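Long-range contacts in putative glycoside hydrolase (Bacteroides ovatus, PDB 4ONZ), which is a putative glycoside hydrolase whose activity is not established and whose chain probably folds as a five-bladed beta-propeller: residues D114-C119 / W139-A144; T51-A56 / L66-D71; P101-A106 / W157-L162; E312-Y317 / G339-Q344. One frame throughout, in Å; residues are numbered along the deposited sequence.

The four contacts show how a probable propeller is held within its sheets and from one sheet to the next. Interaction 2 lies between two others. Its Leu66 CD1 packs 3.8 Å from Trp157 CZ2 of interaction 3, and its Thr51 N sits 2.9 Å from Ser343 O of interaction 4, probably a hydrogen bond. Interactions 1 and 3 share the sheet that ends in strand 158-162 and are joined by a salt bridge, Asp114 OD2 to Lys159 NZ at 2.6 Å. Interactions 3 and 4 lie farther apart, with centres 27 Å from each other. Asn53 in interaction 2 and Asp342 in interaction 4 each have a side chain about 3 Å from a bound unknown ligand, probably from the crystallisation liquor, which may mark a pocket.

Interaction 1. Residues D114-C119 / W139-A144; sequences DWPGGC and WNRKKA
Trp139 and Gly117 meet in a four-stranded antiparallel sheet, one blade of the probable propeller, where the start of strand 118-126 lies beside the end of strand 132-139, just before the turn 140-143 that leads to strand 144-151. The indole has CG anti to its own backbone N (chi1 180°), which carries CD1 to within 3.5 Å of Gly117 CA. The glycine approaches the ring obliquely, while its carbonyl O lies in the ring plane at the edge. One indole face is covered from within its own segment, by the backbone N of Arg141 standing 3.5 Å above the ring centre. A backbone bond from Trp139 N to Gly118 O, 2.9 Å long, fixes the two chains beside the ring.

Pro116, which follows a cis peptide bond, meets Arg141, whose extended side chain crosses the proline ring obliquely and lays one guanidinium face over Gly117 CA. This arginine is modelled in two conformers, so the details hold for one of them; in that one NH2 bonds to Arg80 O. Asn140 approaches Trp115 with its CB, 3.4 Å from Trp115 O, while its ND2 donates to Asp112 O of helix 111-114. Asn140 OD1 bonds within the turn, accepting from Lys142 N at 2.7 Å, an Asx turn, and in its carbonyl plane from Lys143 N at 2.9 Å, which extends it to an Asx motif.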
loop_
_atom_site.group_PDB
_atom_site.type_symbol
_atom_site.label_atom_id
_atom_site.label_comp_id
_atom_site.label_asym_id
_atom_site.label_seq_id
_atom_site.Cartn_x
_atom_site.Cartn_y
_atom_site.Cartn_z
ATOM N N ASP A 114 15.554 -0.596 10.272
ATOM C CA ASP A 114 14.405 -1.380 10.743
ATOM C C ASP A 114 14.530 -2.076 12.110
ATOM O O ASP A 114 13.632 -2.814 12.500
ATOM C CB ASP A 114 13.958 -2.370 9.660
ATOM C CG ASP A 114 15.035 -3.381 9.292
ATOM O OD1 ASP A 114 15.962 -3.595 10.104
ATOM O OD2 ASP A 114 14.930 -3.987 8.196
ATOM N N TRP A 115 15.635 -1.878 12.825
ATOM C CA TRP A 115 15.730 -2.396 14.193
ATOM C C TRP A 115 15.288 -1.259 15.109
ATOM O O TRP A 115 15.806 -0.156 14.991
ATOM C CB TRP A 115 17.149 -2.828 14.562
ATOM C CG TRP A 115 17.569 -4.164 14.033
ATOM C CD1 TRP A 115 17.309 -4.683 12.802
ATOM C CD2 TRP A 115 18.419 -5.117 14.696
ATOM N NE1 TRP A 115 17.901 -5.925 12.671
ATOM C CE2 TRP A 115 18.580 -6.214 13.824
ATOM C CE3 TRP A 115 19.030 -5.161 15.956
ATOM C CZ2 TRP A 115 19.343 -7.327 14.159
ATOM C CZ3 TRP A 115 19.787 -6.266 16.287
ATOM C CH2 TRP A 115 19.934 -7.339 15.390
ATOM N N PRO A 116 14.348 -1.513 16.032
ATOM C CA PRO A 116 13.617 -2.740 16.327
ATOM C C PRO A 116 12.174 -2.756 15.816
ATOM O O PRO A 116 11.468 -3.773 15.962
ATOM C CB PRO A 116 13.631 -2.765 17.861
ATOM C CG PRO A 116 13.564 -1.314 18.238
ATOM C CD PRO A 116 14.149 -0.513 17.098
ATOM N N GLY A 117 11.725 -1.655 15.221
ATOM C CA GLY A 117 10.334 -1.540 14.776
ATOM C C GLY A 117 9.899 -2.391 13.598
ATOM O O GLY A 117 8.698 -2.652 13.412
ATOM N N GLY A 118 10.852 -2.801 12.775
ATOM C CA GLY A 118 10.538 -3.677 11.663
ATOM C C GLY A 118 10.118 -2.999 10.366
ATOM O O GLY A 118 10.445 -1.831 10.104
ATOM N N CYS A 119 9.388 -3.785 9.582
ATOM C CA CYS A 119 8.977 -3.489 8.229
ATOM C C CYS A 119 7.444 -3.480 8.138
ATOM O O CYS A 119 6.773 -4.506 8.348
ATOM C CB CYS A 119 9.581 -4.577 7.337
ATOM S SG CYS A 119 11.317 -4.984 7.723
ATOM N N TRP A 139 11.028 1.018 10.226
ATOM C CA TRP A 139 10.766 1.714 11.482
ATOM C C TRP A 139 11.832 1.382 12.510
ATOM O O TRP A 139 11.943 0.242 12.944
ATOM C CB TRP A 139 9.372 1.307 11.973
ATOM C CG TRP A 139 8.858 1.883 13.257
ATOM C CD1 TRP A 139 8.224 1.195 14.255
ATOM C CD2 TRP A 139 8.900 3.255 13.684
ATOM N NE1 TRP A 139 7.861 2.049 15.263
ATOM C CE2 TRP A 139 8.269 3.317 14.945
ATOM C CE3 TRP A 139 9.390 4.435 13.117
ATOM C CZ2 TRP A 139 8.118 4.515 15.651
ATOM C CZ3 TRP A 139 9.248 5.626 13.826
ATOM C CH2 TRP A 139 8.622 5.654 15.083
ATOM N N ASN A 140 12.611 2.389 12.896
ATOM C CA ASN A 140 13.678 2.208 13.892
ATOM C C ASN A 140 13.353 2.908 15.212
ATOM O O ASN A 140 14.238 3.105 16.051
ATOM C CB ASN A 140 15.008 2.725 13.329
ATOM C CG ASN A 140 15.015 4.227 13.099
ATOM O OD1 ASN A 140 14.057 4.933 13.433
ATOM N ND2 ASN A 140 16.102 4.726 12.520
ATOM N N ARG A 141 12.072 3.260 15.353
ATOM C CA ARG A 141 11.522 3.981 16.515
ATOM C C ARG A 141 11.981 5.437 16.624
ATOM O O ARG A 141 11.665 6.109 17.598
ATOM C CB ARG A 141 11.752 3.236 17.836
ATOM C CG ARG A 141 11.180 1.834 17.835
ATOM C CD ARG A 141 10.965 1.312 19.243
ATOM N NE ARG A 141 10.776 -0.133 19.249
ATOM C CZ ARG A 141 9.739 -0.748 18.695
ATOM N NH1 ARG A 141 8.801 -0.052 18.072
ATOM N NH2 ARG A 141 9.656 -2.068 18.747
ATOM N N LYS A 142 12.736 5.907 15.631
ATOM C CA LYS A 142 13.151 7.309 15.564
ATOM C C LYS A 142 12.434 7.958 14.369
ATOM O O LYS A 142 11.752 8.965 14.529
ATOM C CB LYS A 142 14.679 7.448 15.478
ATOM C CG LYS A 142 15.380 7.054 16.778
ATOM C CD LYS A 142 16.884 7.282 16.752
ATOM C CE LYS A 142 17.493 7.061 18.134
ATOM N NZ LYS A 142 18.962 7.292 18.160
ATOM N N LYS A 143 12.580 7.359 13.186
ATOM C CA LYS A 143 11.926 7.835 11.964
ATOM C C LYS A 143 11.335 6.658 11.182
ATOM O O LYS A 143 11.934 5.585 11.109
ATOM C CB LYS A 143 12.922 8.585 11.068
ATOM C CG LYS A 143 13.366 9.956 11.568
ATOM C CD LYS A 143 12.261 10.995 11.434
ATOM C CE LYS A 143 12.698 12.375 11.910
ATOM N NZ LYS A 143 13.688 13.039 11.017
ATOM N N ALA A 144 10.152 6.867 10.614
ATOM C CA ALA A 144 9.503 5.890 9.755
ATOM C C ALA A 144 9.955 6.378 8.371
ATOM O O ALA A 144 9.766 7.565 8.038
ATOM C CB ALA A 144 8.004 5.957 9.900
#

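Interaction 2. Residues T51-A56 / L66-D71; sequences TFNPAA and LYRAED
Phe52 and Arg68 exchange two backbone hydrogen bonds, Phe52 N to Arg68 O at 2.8 Å and a more bent return from Arg68 N to Phe52 O at 2.9 Å. Ala55 and Leu66 form a second such pair, with Ala55 N 2.9 Å from Leu66 O. Arg68 is also held by charge. Its NH2 makes a salt bridge with Glu70 OE2 at 2.9 Å, meeting that oxygen from above the carboxylate plane, while NH1 pairs with Asp121, whose OD1 also accepts from Asn53 ND2.

Several partners thus fix the guanidinium, and it serves as a flat surface for packing. With CG anti to the backbone N (chi1 179°) and the chain extended, Arg68 runs alongside Phe52, and Phe52 CZ comes to 3.6 Å from Arg68 CZ over one guanidinium face. The two planes are 32° apart. Glu70 CG touches the edge of the same phenyl ring. On the opposite face of the sheet, Thr51 CG2 rests 3.7 Å from Tyr67 CE2, the two side chains pointing the same way.

The pattern is that of a beta hairpin, strands 50-59 and 62-70, whose first strand changes direction at Asn53, whose ND2 also bonds a bound unknown ligand, probably from the crystallisation liquor.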
loop_
_atom_site.group_PDB
_atom_site.type_symbol
_atom_site.label_atom_id
_atom_site.label_comp_id
_atom_site.label_asym_id
_atom_site.label_seq_id
_atom_site.Cartn_x
_atom_site.Cartn_y
_atom_site.Cartn_z
ATOM N N THR A 51 -2.901 -8.735 11.612
ATOM C CA THR A 51 -2.477 -9.151 10.272
ATOM C C THR A 51 -3.256 -8.197 9.386
ATOM O O THR A 51 -4.440 -8.377 9.177
ATOM C CB THR A 51 -2.791 -10.617 9.964
ATOM O OG1 THR A 51 -4.155 -10.915 10.306
ATOM C CG2 THR A 51 -1.871 -11.531 10.759
ATOM N N PHE A 52 -2.597 -7.166 8.883
ATOM C CA PHE A 52 -3.319 -6.101 8.193
ATOM C C PHE A 52 -2.481 -5.432 7.101
ATOM O O PHE A 52 -1.582 -6.060 6.552
ATOM C CB PHE A 52 -3.935 -5.129 9.255
ATOM C CG PHE A 52 -2.939 -4.279 10.049
ATOM C CD1 PHE A 52 -1.867 -4.837 10.736
ATOM C CD2 PHE A 52 -3.149 -2.908 10.189
ATOM C CE1 PHE A 52 -0.991 -4.045 11.472
ATOM C CE2 PHE A 52 -2.280 -2.111 10.925
ATOM C CZ PHE A 52 -1.198 -2.684 11.578
ATOM N N ASN A 53 -2.827 -4.193 6.763
ATOM C CA ASN A 53 -2.152 -3.368 5.769
ATOM C C ASN A 53 -1.360 -4.184 4.764
ATOM O O ASN A 53 -0.136 -4.268 4.850
ATOM C CB ASN A 53 -1.310 -2.319 6.488
ATOM C CG ASN A 53 -2.164 -1.346 7.275
ATOM O OD1 ASN A 53 -3.410 -1.444 7.294
ATOM N ND2 ASN A 53 -1.514 -0.397 7.926
ATOM N N PRO A 54 -2.086 -4.809 3.804
ATOM C CA PRO A 54 -1.511 -5.746 2.865
ATOM C C PRO A 54 -1.180 -5.239 1.463
ATOM O O PRO A 54 -1.928 -4.443 0.898
ATOM C CB PRO A 54 -2.635 -6.773 2.723
ATOM C CG PRO A 54 -3.870 -5.944 2.751
ATOM C CD PRO A 54 -3.561 -4.815 3.725
ATOM N N ALA A 55 -0.057 -5.713 0.925
ATOM C CA ALA A 55 0.252 -5.514 -0.476
ATOM C C ALA A 55 -0.387 -6.730 -1.140
ATOM O O ALA A 55 -0.716 -7.703 -0.455
ATOM C CB ALA A 55 1.749 -5.522 -0.722
ATOM N N ALA A 56 -0.609 -6.666 -2.451
ATOM C CA ALA A 56 -1.092 -7.830 -3.199
ATOM C C ALA A 56 -0.505 -7.824 -4.603
ATOM O O ALA A 56 -0.285 -6.764 -5.195
ATOM C CB ALA A 56 -2.611 -7.878 -3.251
ATOM N N LEU A 66 0.750 -10.033 0.745
ATOM C CA LEU A 66 1.899 -9.824 1.618
ATOM C C LEU A 66 1.417 -8.871 2.718
ATOM O O LEU A 66 1.284 -7.669 2.517
ATOM C CB LEU A 66 3.056 -9.246 0.801
ATOM C CG LEU A 66 3.577 -10.243 -0.252
ATOM C CD1 LEU A 66 4.272 -9.574 -1.427
ATOM C CD2 LEU A 66 4.486 -11.281 0.392
ATOM N N TYR A 67 1.137 -9.430 3.881
ATOM C CA TYR A 67 0.517 -8.674 4.955
ATOM C C TYR A 67 1.434 -8.214 6.070
ATOM O O TYR A 67 2.355 -8.913 6.452
ATOM C CB TYR A 67 -0.630 -9.492 5.557
ATOM C CG TYR A 67 -0.266 -10.877 6.080
ATOM C CD1 TYR A 67 -0.230 -11.975 5.232
ATOM C CD2 TYR A 67 -0.016 -11.099 7.426
ATOM C CE1 TYR A 67 0.077 -13.251 5.702
ATOM C CE2 TYR A 67 0.274 -12.372 7.904
ATOM C CZ TYR A 67 0.314 -13.447 7.041
ATOM O OH TYR A 67 0.623 -14.710 7.518
ATOM N N ARG A 68 1.164 -7.015 6.588
ATOM C CA ARG A 68 1.836 -6.544 7.774
ATOM C C ARG A 68 1.364 -7.369 8.974
ATOM O O ARG A 68 0.161 -7.536 9.174
ATOM C CB ARG A 68 1.510 -5.079 8.047
ATOM C CG ARG A 68 2.194 -4.561 9.296
ATOM C CD ARG A 68 1.925 -3.086 9.467
ATOM N NE ARG A 68 2.347 -2.561 10.759
ATOM C CZ ARG A 68 2.133 -1.304 11.143
ATOM N NH1 ARG A 68 1.538 -0.458 10.326
ATOM N NH2 ARG A 68 2.526 -0.882 12.340
ATOM N N ALA A 69 2.307 -7.866 9.768
ATOM C CA ALA A 69 1.992 -8.650 10.955
ATOM C C ALA A 69 2.712 -8.072 12.151
ATOM O O ALA A 69 3.890 -7.718 12.043
ATOM C CB ALA A 69 2.424 -10.092 10.754
ATOM N N GLU A 70 2.013 -7.978 13.284
ATOM C CA GLU A 70 2.625 -7.505 14.525
ATOM C C GLU A 70 2.594 -8.565 15.617
ATOM O O GLU A 70 1.608 -9.302 15.762
ATOM C CB GLU A 70 1.960 -6.230 15.040
ATOM C CG GLU A 70 2.206 -5.022 14.155
ATOM C CD GLU A 70 1.732 -3.724 14.777
ATOM O OE1 GLU A 70 0.689 -3.713 15.470
ATOM O OE2 GLU A 70 2.409 -2.702 14.563
ATOM N N ASP A 71 3.685 -8.609 16.380
ATOM C CA ASP A 71 3.851 -9.539 17.502
ATOM C C ASP A 71 3.300 -8.922 18.801
ATOM O O ASP A 71 2.679 -7.852 18.766
ATOM C CB ASP A 71 5.337 -9.973 17.638
ATOM C CG ASP A 71 6.305 -8.812 17.929
ATOM O OD1 ASP A 71 5.863 -7.706 18.332
ATOM O OD2 ASP A 71 7.538 -9.026 17.764
#

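Interaction 3. Residues P101-A106 / W157-L162; sequences PVLFPA and WTKHGL
Lys159 reaches across Leu103 to the carbonyl of Phe104, and its course can be followed atom by atom. From CB, a chi1 of -64° sets CG beside the backbone N, and the chain then runs extended. CG passes 4.0 Å from Leu103 CD1, and CE lies 3.8 Å from that same methyl, the two side chains crossing at a slant. At the tip NZ donates to Phe104 O at 2.9 Å, approaching from above the carbonyl plane. The ammonium also has salt bridges to Asp114 and Asp108, so two carboxylates and a carbonyl probably stabilise its charge.

Two residues earlier, Trp157 meets Val102. Val102 CG2 is 3.8 Å from Trp157 NE1, and Val102 O is 3.4 Å from Trp157 CD1, oblique to the ring. Trp157 CB touches the methyl CD1 of Leu103. Water 1 bridges the backbones, donating to Val102 O at 2.7 Å and accepting from Trp157 N at 2.9 Å.

Val102 and Leu103 both face Val84, so a classic beta bulge beside strand 82-89 packs on Trp157 and Lys159, at the beginning of the edge strand of the following four-stranded sheet: a junction between two sheets that are probably adjacent blades of a beta-propeller.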
loop_
_atom_site.group_PDB
_atom_site.type_symbol
_atom_site.label_atom_id
_atom_site.label_comp_id
_atom_site.label_asym_id
_atom_site.label_seq_id
_atom_site.Cartn_x
_atom_site.Cartn_y
_atom_site.Cartn_z
ATOM N N PRO A 101 7.699 -15.371 8.499
ATOM C CA PRO A 101 7.492 -14.135 7.748
ATOM C C PRO A 101 8.520 -14.057 6.641
ATOM O O PRO A 101 9.547 -14.741 6.712
ATOM C CB PRO A 101 7.735 -13.050 8.794
ATOM C CG PRO A 101 8.735 -13.661 9.715
ATOM C CD PRO A 101 8.328 -15.112 9.804
ATOM N N VAL A 102 8.266 -13.227 5.636
ATOM C CA VAL A 102 9.183 -13.124 4.494
ATOM C C VAL A 102 10.005 -11.840 4.432
ATOM O O VAL A 102 10.899 -11.733 3.593
ATOM C CB VAL A 102 8.450 -13.357 3.149
ATOM C CG1 VAL A 102 7.877 -14.767 3.111
ATOM C CG2 VAL A 102 7.356 -12.318 2.928
ATOM N N LEU A 103 9.691 -10.855 5.278
ATOM C CA LEU A 103 10.488 -9.624 5.378
ATOM C C LEU A 103 10.429 -9.216 6.838
ATOM O O LEU A 103 9.345 -9.038 7.399
ATOM C CB LEU A 103 9.981 -8.488 4.480
ATOM C CG LEU A 103 10.862 -7.226 4.473
ATOM C CD1 LEU A 103 12.235 -7.507 3.902
ATOM C CD2 LEU A 103 10.226 -6.097 3.684
ATOM N N PHE A 104 11.597 -9.082 7.443
ATOM C CA PHE A 104 11.703 -8.809 8.863
ATOM C C PHE A 104 13.066 -8.248 9.216
ATOM O O PHE A 104 14.004 -8.372 8.426
ATOM C CB PHE A 104 11.464 -10.124 9.617
ATOM C CG PHE A 104 12.242 -11.298 9.061
ATOM C CD1 PHE A 104 13.532 -11.583 9.511
ATOM C CD2 PHE A 104 11.679 -12.131 8.100
ATOM C CE1 PHE A 104 14.250 -12.659 9.002
ATOM C CE2 PHE A 104 12.391 -13.216 7.588
ATOM C CZ PHE A 104 13.677 -13.480 8.040
ATOM N N PRO A 105 13.187 -7.618 10.399
ATOM C CA PRO A 105 14.521 -7.171 10.781
ATOM C C PRO A 105 15.417 -8.400 10.945
ATOM O O PRO A 105 14.987 -9.395 11.521
ATOM C CB PRO A 105 14.315 -6.422 12.104
ATOM C CG PRO A 105 12.888 -6.548 12.462
ATOM C CD PRO A 105 12.134 -7.169 11.325
ATOM N N ALA A 106 16.627 -8.333 10.394
ATOM C CA ALA A 106 17.539 -9.470 10.390
ATOM C C ALA A 106 18.992 -9.058 10.600
ATOM O O ALA A 106 19.292 -7.887 10.822
ATOM C CB ALA A 106 17.382 -10.228 9.073
ATOM N N TRP A 157 13.142 -11.974 -0.156
ATOM C CA TRP A 157 13.256 -10.524 -0.406
ATOM C C TRP A 157 14.640 -10.000 -0.103
ATOM O O TRP A 157 15.231 -10.372 0.903
ATOM C CB TRP A 157 12.218 -9.743 0.427
ATOM C CG TRP A 157 10.842 -10.038 -0.047
ATOM C CD1 TRP A 157 10.033 -11.045 0.366
ATOM C CD2 TRP A 157 10.138 -9.352 -1.084
ATOM N NE1 TRP A 157 8.858 -11.035 -0.352
ATOM C CE2 TRP A 157 8.894 -9.994 -1.240
ATOM C CE3 TRP A 157 10.437 -8.249 -1.894
ATOM C CZ2 TRP A 157 7.958 -9.588 -2.187
ATOM C CZ3 TRP A 157 9.499 -7.835 -2.831
ATOM C CH2 TRP A 157 8.274 -8.497 -2.965
ATOM N N THR A 158 15.147 -9.135 -0.977
ATOM C CA THR A 158 16.447 -8.505 -0.797
ATOM C C THR A 158 16.206 -7.028 -0.485
ATOM O O THR A 158 15.570 -6.343 -1.273
ATOM C CB THR A 158 17.295 -8.618 -2.085
ATOM O OG1 THR A 158 17.444 -9.996 -2.432
ATOM C CG2 THR A 158 18.672 -7.989 -1.906
ATOM N N LYS A 159 16.675 -6.547 0.668
ATOM C CA LYS A 159 16.513 -5.128 1.030
ATOM C C LYS A 159 17.512 -4.332 0.217
ATOM O O LYS A 159 18.601 -4.814 -0.052
ATOM C CB LYS A 159 16.767 -4.894 2.525
ATOM C CG LYS A 159 15.765 -5.590 3.440
ATOM C CD LYS A 159 16.140 -5.463 4.904
ATOM C CE LYS A 159 15.282 -6.356 5.792
ATOM N NZ LYS A 159 15.703 -6.308 7.215
ATOM N N HIS A 160 17.138 -3.133 -0.197
ATOM C CA HIS A 160 18.051 -2.256 -0.927
ATOM C C HIS A 160 18.255 -0.910 -0.232
ATOM O O HIS A 160 18.957 -0.050 -0.747
ATOM C CB HIS A 160 17.574 -2.062 -2.356
ATOM C CG HIS A 160 17.650 -3.304 -3.173
ATOM N ND1 HIS A 160 18.814 -3.723 -3.781
ATOM C CD2 HIS A 160 16.711 -4.227 -3.478
ATOM C CE1 HIS A 160 18.591 -4.859 -4.414
ATOM N NE2 HIS A 160 17.322 -5.183 -4.249
ATOM N N GLY A 161 17.672 -0.755 0.951
ATOM C CA GLY A 161 17.838 0.456 1.742
ATOM C C GLY A 161 16.709 1.446 1.542
ATOM O O GLY A 161 15.643 1.094 1.060
ATOM N N LEU A 162 16.949 2.696 1.912
ATOM C CA LEU A 162 15.899 3.718 1.823
ATOM C C LEU A 162 15.693 4.220 0.406
ATOM O O LEU A 162 16.646 4.413 -0.332
ATOM C CB LEU A 162 16.233 4.900 2.733
ATOM C CG LEU A 162 16.435 4.518 4.195
ATOM C CD1 LEU A 162 16.741 5.764 5.002
ATOM C CD2 LEU A 162 15.209 3.791 4.737
HETATM O O HOH W 1 13.207 -12.730 2.669
#

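Interaction 4. Residues E312-Y317 / G339-Q344; sequences EKSGQY and GCADSQ
Ala341 sits at the bulged turn of a beta hairpin, strands 333-340 and 344-350, and presses its CB against the loop 312-317, 3.6 Å from Glu312 O. The turn is held by its own backbone: Cys340 O accepts from both Ser343 N and Gln344 N, and Ser343 and Gln344 together face Cys340 in a classic beta bulge. Beside it, Glu312 CG packs 4.0 Å from Cys340 CB, while the glutamate's carboxylate is engaged elsewhere, with OE2 bonded to Tyr338 and Arg20.

In the probable propeller this hairpin belongs to a three-stranded antiparallel sheet, and the loop precedes that sheet's first strand, 322-330. The Tyr317 side chain points toward the hairpin turn, its CG beside the backbone N (chi1 -61°), and brings OH within 2.7 Å of Asp342 OD2. Ring and carboxylate stand nearly perpendicular, 81° apart, their side chains crossing at a slant; the Asp342 side chain also lies about 3 Å from a bound unknown ligand, probably from the crystallisation liquor. Water 2 links the two segments, lying at the edge of the Tyr317 ring in its plane. It donates to Ala341 O at 2.8 Å and lies 2.6 Å from Ser314 OG, which in turn accepts weakly from the backbone N atoms of Gln316 and Tyr317.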
loop_
_atom_site.group_PDB
_atom_site.type_symbol
_atom_site.label_atom_id
_atom_site.label_comp_id
_atom_site.label_asym_id
_atom_site.label_seq_id
_atom_site.Cartn_x
_atom_site.Cartn_y
_atom_site.Cartn_z
ATOM N N GLU A 312 -15.182 -4.873 9.905
ATOM C CA GLU A 312 -14.372 -3.670 9.755
ATOM C C GLU A 312 -14.402 -2.812 11.021
ATOM O O GLU A 312 -13.772 -1.758 11.056
ATOM C CB GLU A 312 -14.887 -2.871 8.560
ATOM C CG GLU A 312 -14.777 -3.657 7.258
ATOM C CD GLU A 312 -15.611 -3.117 6.112
ATOM O OE1 GLU A 312 -16.548 -2.331 6.346
ATOM O OE2 GLU A 312 -15.354 -3.518 4.958
ATOM N N LYS A 313 -15.115 -3.298 12.045
ATOM C CA LYS A 313 -15.302 -2.591 13.313
ATOM C C LYS A 313 -14.736 -3.393 14.479
ATOM O O LYS A 313 -14.539 -4.602 14.372
ATOM C CB LYS A 313 -16.794 -2.370 13.563
ATOM C CG LYS A 313 -17.505 -1.558 12.497
ATOM C CD LYS A 313 -19.007 -1.519 12.739
ATOM C CE LYS A 313 -19.697 -0.572 11.774
ATOM N NZ LYS A 313 -19.385 -0.916 10.360
ATOM N N SER A 314 -14.490 -2.712 15.597
ATOM C CA SER A 314 -13.975 -3.351 16.812
ATOM C C SER A 314 -14.174 -2.427 18.022
ATOM O O SER A 314 -14.775 -1.358 17.907
ATOM C CB SER A 314 -12.486 -3.667 16.666
ATOM O OG SER A 314 -11.706 -2.494 16.815
ATOM N N GLY A 315 -13.658 -2.844 19.177
ATOM C CA GLY A 315 -13.724 -2.029 20.394
ATOM C C GLY A 315 -13.018 -0.691 20.229
ATOM O O GLY A 315 -13.520 0.345 20.665
ATOM N N GLN A 316 -11.859 -0.715 19.579
ATOM C CA GLN A 316 -11.066 0.486 19.346
ATOM C C GLN A 316 -11.638 1.359 18.215
ATOM O O GLN A 316 -11.465 2.580 18.229
ATOM C CB GLN A 316 -9.615 0.086 19.037
ATOM C CG GLN A 316 -8.631 1.244 18.866
ATOM C CD GLN A 316 -8.447 2.088 20.123
ATOM O OE1 GLN A 316 -8.711 1.637 21.243
ATOM N NE2 GLN A 316 -7.977 3.317 19.941
ATOM N N TYR A 317 -12.304 0.731 17.242
ATOM C CA TYR A 317 -12.898 1.436 16.097
ATOM C C TYR A 317 -14.357 1.027 15.950
ATOM O O TYR A 317 -14.739 0.287 15.026
ATOM C CB TYR A 317 -12.120 1.121 14.819
ATOM C CG TYR A 317 -10.685 1.569 14.894
ATOM C CD1 TYR A 317 -10.329 2.868 14.547
ATOM C CD2 TYR A 317 -9.683 0.702 15.328
ATOM C CE1 TYR A 317 -9.016 3.293 14.626
ATOM C CE2 TYR A 317 -8.367 1.118 15.407
ATOM C CZ TYR A 317 -8.040 2.414 15.054
ATOM O OH TYR A 317 -6.736 2.839 15.125
ATOM N N GLY A 339 -6.735 -3.407 4.987
ATOM C CA GLY A 339 -6.687 -3.631 6.403
ATOM C C GLY A 339 -8.050 -3.206 6.910
ATOM O O GLY A 339 -8.570 -2.151 6.511
ATOM N N CYS A 340 -8.648 -4.047 7.742
ATOM C CA CYS A 340 -9.944 -3.747 8.319
ATOM C C CYS A 340 -9.788 -3.715 9.838
ATOM O O CYS A 340 -9.187 -4.615 10.437
ATOM C CB CYS A 340 -11.019 -4.743 7.822
ATOM S SG CYS A 340 -10.733 -6.478 8.190
ATOM N N ALA A 341 -10.259 -2.623 10.444
ATOM C CA ALA A 341 -10.203 -2.430 11.892
ATOM C C ALA A 341 -8.783 -2.408 12.456
ATOM O O ALA A 341 -8.577 -2.736 13.628
ATOM C CB ALA A 341 -11.038 -3.506 12.588
ATOM N N ASP A 342 -7.807 -2.009 11.639
ATOM C CA ASP A 342 -6.400 -2.016 12.044
ATOM C C ASP A 342 -5.940 -3.370 12.572
ATOM O O ASP A 342 -4.996 -3.425 13.361
ATOM C CB ASP A 342 -6.123 -0.949 13.127
ATOM C CG ASP A 342 -5.501 0.321 12.579
ATOM O OD1 ASP A 342 -4.976 0.328 11.447
ATOM O OD2 ASP A 342 -5.505 1.317 13.325
ATOM N N SER A 343 -6.566 -4.465 12.131
ATOM C CA SER A 343 -6.216 -5.762 12.688
ATOM C C SER A 343 -6.295 -6.973 11.772
ATOM O O SER A 343 -5.613 -7.955 12.026
ATOM C CB SER A 343 -7.079 -6.037 13.918
ATOM O OG SER A 343 -8.438 -6.105 13.560
ATOM N N GLN A 344 -7.115 -6.922 10.730
ATOM C CA GLN A 344 -7.265 -8.069 9.831
ATOM C C GLN A 344 -7.150 -7.667 8.361
ATOM O O GLN A 344 -7.042 -6.483 8.047
ATOM C CB GLN A 344 -8.613 -8.733 10.119
ATOM C CG GLN A 344 -8.692 -9.352 11.510
ATOM C CD GLN A 344 -10.119 -9.529 11.990
ATOM O OE1 GLN A 344 -10.964 -8.644 11.805
ATOM N NE2 GLN A 344 -10.397 -10.663 12.624
HETATM O O HOH W 2 -9.228 -2.969 16.303
#